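Long-range contacts in uncharacterized protein (Bacteroides ovatus CL02T12C04, PDB 6PTM), which probably acts as an exo-carrageenase of glycoside hydrolase family 42, cleaving carrageenan chains from their ends: residues 454-459 / 599-604; 563-568 / 610-615. One frame throughout, in Å; residues are numbered along the deposited sequence.

Interaction 1. Residues 454-459 / 599-604; sequences YDFMKS and FATEGI
At the seam between helix 448-460 and an outermost strand of a five-stranded parallel sheet, F456 and S459 of the helix meet F599 of strand 597-600. The two phenylalanines form an offset edge-to-face pair, the edge of F456 directed at the face of F599, with centroids 5.6 Å apart and planes at 70°. With CG anti to the backbone N (chi1 179°), F456 reaches across the F599 side chain, and its CD1 lies 3.6 Å from F599 CG. S459 adds a polar clasp: its OG accepts from F599 N at 2.9 Å and donates to D455 O at 2.7 Å. The hydroxyl thus bridges the helix carbonyl D455 O and the strand N-H of F599. That carbonyl also takes the helical bond from S459 N, the two donors arriving from opposite faces of its plane. T601, just before helix 602-607, caps it, its OG1 accepting from I604 N at 2.9 Å with a nearly straight 172° geometry. I604 faces back, its CG1 3.8 Å from S459 O. Around this buried seam, F456 stacks with W400 and touches helix 411-417, T601 OG1 also bonds E412, and F599 packs on I566 of neighbouring strand 564-567.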
# COMPACT_ATOMS: atom_id res chain seq x y z
N TYR A 454 5.34 2.78 -0.28
CA TYR A 454 5.13 2.53 -1.74
C TYR A 454 6.45 2.81 -2.48
O TYR A 454 6.86 2.00 -3.36
CB TYR A 454 3.89 3.33 -2.19
CG TYR A 454 2.57 2.64 -1.87
CD1 TYR A 454 2.50 1.60 -0.95
CD2 TYR A 454 1.40 3.03 -2.48
CE1 TYR A 454 1.29 0.97 -0.67
CE2 TYR A 454 0.19 2.42 -2.20
CZ TYR A 454 0.14 1.37 -1.32
OH TYR A 454 -1.06 0.75 -1.09
N ASP A 455 7.10 3.93 -2.17
CA ASP A 455 8.36 4.33 -2.84
C ASP A 455 9.46 3.29 -2.54
O ASP A 455 10.28 3.01 -3.45
CB ASP A 455 8.76 5.76 -2.48
CG ASP A 455 7.88 6.81 -3.15
OD1 ASP A 455 7.08 6.40 -4.05
OD2 ASP A 455 7.97 8.02 -2.76
N PHE A 456 9.47 2.71 -1.35
CA PHE A 456 10.44 1.65 -1.00
C PHE A 456 10.13 0.40 -1.85
O PHE A 456 11.04 -0.15 -2.49
CB PHE A 456 10.49 1.44 0.51
CG PHE A 456 11.44 0.36 0.93
CD1 PHE A 456 12.80 0.62 1.05
CD2 PHE A 456 10.99 -0.95 1.13
CE1 PHE A 456 13.68 -0.40 1.41
CE2 PHE A 456 11.88 -1.95 1.52
CZ PHE A 456 13.22 -1.68 1.65
N MET A 457 8.88 -0.05 -1.83
CA MET A 457 8.43 -1.24 -2.58
C MET A 457 8.74 -1.03 -4.10
O MET A 457 9.24 -1.97 -4.74
CB MET A 457 6.93 -1.45 -2.36
CG MET A 457 6.56 -1.96 -1.00
SD MET A 457 4.73 -2.00 -0.83
CE MET A 457 4.48 -1.29 0.80
N LYS A 458 8.47 0.15 -4.67
CA LYS A 458 8.73 0.38 -6.10
C LYS A 458 10.24 0.55 -6.35
O LYS A 458 10.69 0.22 -7.47
CB LYS A 458 7.95 1.58 -6.62
CG LYS A 458 6.44 1.40 -6.64
CD LYS A 458 5.97 0.43 -7.73
CE LYS A 458 5.88 1.16 -9.05
NZ LYS A 458 5.48 0.26 -10.13
N SER A 459 11.03 0.98 -5.37
CA SER A 459 12.52 0.98 -5.50
C SER A 459 13.00 -0.46 -5.63
O SER A 459 13.88 -0.74 -6.49
CB SER A 459 13.16 1.71 -4.34
OG SER A 459 12.84 3.12 -4.38
N PHE A 599 14.72 4.58 -2.74
CA PHE A 599 15.57 3.94 -1.73
C PHE A 599 16.67 3.14 -2.43
O PHE A 599 16.53 2.76 -3.58
CB PHE A 599 14.74 3.08 -0.77
CG PHE A 599 13.91 3.94 0.13
CD1 PHE A 599 14.43 4.42 1.31
CD2 PHE A 599 12.67 4.38 -0.29
CE1 PHE A 599 13.69 5.28 2.11
CE2 PHE A 599 11.93 5.24 0.50
CZ PHE A 599 12.43 5.67 1.71
N ALA A 600 17.75 2.93 -1.70
CA ALA A 600 18.88 2.05 -2.08
C ALA A 600 19.11 1.08 -0.94
O ALA A 600 18.97 1.47 0.22
CB ALA A 600 20.14 2.84 -2.36
N THR A 601 19.44 -0.15 -1.29
CA THR A 601 19.91 -1.21 -0.39
C THR A 601 21.03 -1.95 -1.10
O THR A 601 21.17 -1.80 -2.33
CB THR A 601 18.79 -2.22 -0.08
OG1 THR A 601 18.43 -2.85 -1.31
CG2 THR A 601 17.58 -1.58 0.55
N GLU A 602 21.66 -2.90 -0.42
CA GLU A 602 22.55 -3.84 -1.12
C GLU A 602 21.80 -4.56 -2.26
O GLU A 602 22.32 -4.65 -3.38
CB GLU A 602 23.12 -4.86 -0.14
CG GLU A 602 23.98 -5.91 -0.85
CD GLU A 602 24.77 -6.83 0.06
OE1 GLU A 602 24.68 -6.72 1.32
OE2 GLU A 602 25.45 -7.70 -0.50
N GLY A 603 20.59 -5.07 -2.00
CA GLY A 603 19.83 -5.86 -2.99
C GLY A 603 19.43 -5.03 -4.20
O GLY A 603 19.52 -5.52 -5.33
N ILE A 604 19.01 -3.80 -3.99
CA ILE A 604 18.68 -2.87 -5.11
C ILE A 604 19.95 -2.60 -5.93
O ILE A 604 19.88 -2.63 -7.19
CB ILE A 604 18.00 -1.61 -4.54
CG1 ILE A 604 16.57 -1.91 -4.09
CG2 ILE A 604 18.03 -0.46 -5.52
CD1 ILE A 604 15.93 -0.83 -3.21

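Interaction 2. Residues 563-568 / 610-615; sequences PLRIFY and HEWDAI
R565 and W612 carry this contact, and they show how an arginine can be packed against an indole without the two planes lying parallel. The side chains cross at about a right angle, and the guanidinium is turned 58° from the ring. R565 CG lies over one indole face, offset toward the rim, and the bend at chi2 (-49°) brings the guanidinium back over W612 CE3, which sits over the centre of one guanidinium face, 3.3 Å from R565 CZ. H610 CA lies against the opposite indole face, also toward the rim. All three guanidinium nitrogens have a hydrogen-bond partner, which together limit rotation of the group: NE bonds K562 O, NH1 bonds F599 O, and NH2 gives an in-plane bond to a water 2.9 Å away, which appears to pass a short bond on to E611 O.

Beneath this pair the backbones join in parallel register at L564-A614 and R565-I615. P563 O accepts from D613 N at 2.9 Å and, weakly, from A614 N, and R565 N returns a bond to A614 O at 3.1 Å. L564 CD2 meets A614 CB at 3.9 Å on one sheet face, under helix 674-687. R565 and I615 occupy the other, where I615 and F567 touch helix 625-636. This is consistent with a flavodoxin-like three-layer α/β domain, strand order 2-1-3-4-5.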
# COMPACT_ATOMS: atom_id res chain seq x y z
N PRO A 563 15.74 9.97 -8.85
CA PRO A 563 17.17 10.26 -8.99
C PRO A 563 17.95 10.36 -7.67
O PRO A 563 19.16 10.52 -7.69
CB PRO A 563 17.14 11.63 -9.67
CG PRO A 563 15.88 12.28 -9.12
CD PRO A 563 14.89 11.13 -9.13
N LEU A 564 17.25 10.37 -6.56
CA LEU A 564 17.88 10.36 -5.23
C LEU A 564 17.38 9.11 -4.52
O LEU A 564 16.11 8.90 -4.45
CB LEU A 564 17.53 11.65 -4.48
CG LEU A 564 18.07 12.93 -5.10
CD1 LEU A 564 17.47 14.14 -4.40
CD2 LEU A 564 19.59 12.98 -5.03
N ARG A 565 18.32 8.31 -4.05
CA ARG A 565 18.02 7.06 -3.30
C ARG A 565 18.52 7.19 -1.87
O ARG A 565 19.73 7.41 -1.67
CB ARG A 565 18.64 5.86 -4.00
CG ARG A 565 18.14 5.67 -5.41
CD ARG A 565 16.62 5.71 -5.55
NE ARG A 565 16.30 5.34 -6.92
CZ ARG A 565 16.08 4.09 -7.34
NH1 ARG A 565 16.06 3.06 -6.50
NH2 ARG A 565 15.76 3.89 -8.60
N ILE A 566 17.63 7.04 -0.91
CA ILE A 566 17.99 7.03 0.53
C ILE A 566 18.47 5.63 0.84
O ILE A 566 17.67 4.71 0.64
CB ILE A 566 16.79 7.44 1.37
CG1 ILE A 566 16.39 8.88 1.07
CG2 ILE A 566 17.03 7.24 2.85
CD1 ILE A 566 15.08 9.23 1.66
N PHE A 567 19.68 5.49 1.39
CA PHE A 567 20.21 4.16 1.78
C PHE A 567 19.45 3.58 2.97
O PHE A 567 19.24 4.27 3.97
CB PHE A 567 21.70 4.19 2.09
CG PHE A 567 22.29 2.81 2.04
CD1 PHE A 567 22.50 2.09 3.20
CD2 PHE A 567 22.51 2.19 0.82
CE1 PHE A 567 23.00 0.79 3.13
CE2 PHE A 567 22.95 0.88 0.75
CZ PHE A 567 23.22 0.20 1.91
N TYR A 568 19.01 2.33 2.83
CA TYR A 568 18.28 1.58 3.88
C TYR A 568 19.05 0.28 4.15
O TYR A 568 19.47 -0.43 3.22
CB TYR A 568 16.82 1.28 3.50
CG TYR A 568 16.13 0.40 4.52
CD1 TYR A 568 15.64 0.95 5.68
CD2 TYR A 568 16.05 -0.97 4.37
CE1 TYR A 568 15.09 0.15 6.67
CE2 TYR A 568 15.46 -1.78 5.35
CZ TYR A 568 15.00 -1.22 6.52
OH TYR A 568 14.40 -1.96 7.50
N HIS A 610 21.19 1.22 -12.08
CA HIS A 610 21.60 2.33 -11.19
C HIS A 610 21.11 3.66 -11.78
O HIS A 610 21.92 4.52 -12.12
CB HIS A 610 23.12 2.31 -10.96
CG HIS A 610 23.55 1.09 -10.21
ND1 HIS A 610 24.88 0.84 -9.90
CD2 HIS A 610 22.87 0.00 -9.79
CE1 HIS A 610 24.97 -0.32 -9.28
NE2 HIS A 610 23.75 -0.81 -9.15
N GLU A 611 19.80 3.78 -11.93
CA GLU A 611 19.15 4.92 -12.63
C GLU A 611 18.87 6.00 -11.58
O GLU A 611 17.68 6.29 -11.26
CB GLU A 611 17.91 4.39 -13.37
CG GLU A 611 18.22 3.52 -14.57
CD GLU A 611 17.02 2.84 -15.24
OE1 GLU A 611 15.90 2.96 -14.74
OE2 GLU A 611 17.22 2.16 -16.25
N TRP A 612 19.95 6.58 -11.06
CA TRP A 612 19.91 7.70 -10.11
C TRP A 612 21.23 8.47 -10.14
O TRP A 612 22.21 7.98 -10.74
CB TRP A 612 19.60 7.18 -8.70
CG TRP A 612 20.56 6.13 -8.26
CD1 TRP A 612 21.83 6.31 -7.81
CD2 TRP A 612 20.30 4.72 -8.17
NE1 TRP A 612 22.38 5.11 -7.45
CE2 TRP A 612 21.46 4.12 -7.66
CE3 TRP A 612 19.19 3.92 -8.47
CZ2 TRP A 612 21.55 2.76 -7.42
CZ3 TRP A 612 19.27 2.58 -8.22
CH2 TRP A 612 20.45 2.00 -7.74
N ASP A 613 21.23 9.65 -9.52
CA ASP A 613 22.37 10.59 -9.57
C ASP A 613 23.10 10.51 -8.23
O ASP A 613 24.29 10.83 -8.16
CB ASP A 613 21.87 12.02 -9.85
CG ASP A 613 21.03 12.18 -11.09
OD1 ASP A 613 21.37 11.51 -12.06
OD2 ASP A 613 20.02 12.98 -11.06
N ALA A 614 22.42 10.14 -7.15
CA ALA A 614 23.10 10.08 -5.85
C ALA A 614 22.37 9.15 -4.88
O ALA A 614 21.14 9.05 -4.99
CB ALA A 614 23.22 11.47 -5.26
N ILE A 615 23.15 8.55 -3.99
CA ILE A 615 22.67 7.87 -2.76
C ILE A 615 22.94 8.80 -1.57
O ILE A 615 24.07 9.32 -1.42
CB ILE A 615 23.34 6.48 -2.64
CG1 ILE A 615 22.91 5.57 -3.80
CG2 ILE A 615 23.10 5.86 -1.27
CD1 ILE A 615 23.69 4.25 -3.88
O HOH W 1 15.28 5.73 -10.81

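The two contacts lie with centres about 9 Å apart, and their segments alternate along the chain: 454-459, 563-568, 599-604, 610-615. Strand 564-567 lies between 597-600 and 614-617 in one parallel sheet, so interaction 2 joins it to one neighbour while A600, from interaction 1, pairs with it on the other side: A600 N to I566 O is 2.9 Å and A600 O to Y568 N is 2.7 Å, both probable hydrogen bonds. Helix 602-607 then leads from edge strand 597-600 to 614-617, a β-α-β crossover that skips over strand 564-567. Interaction 2 thus holds strands inside the α/β domain, while interaction 1 docks edge strand 597-600 on helix 448-460 of the probable (β/α)8 barrel.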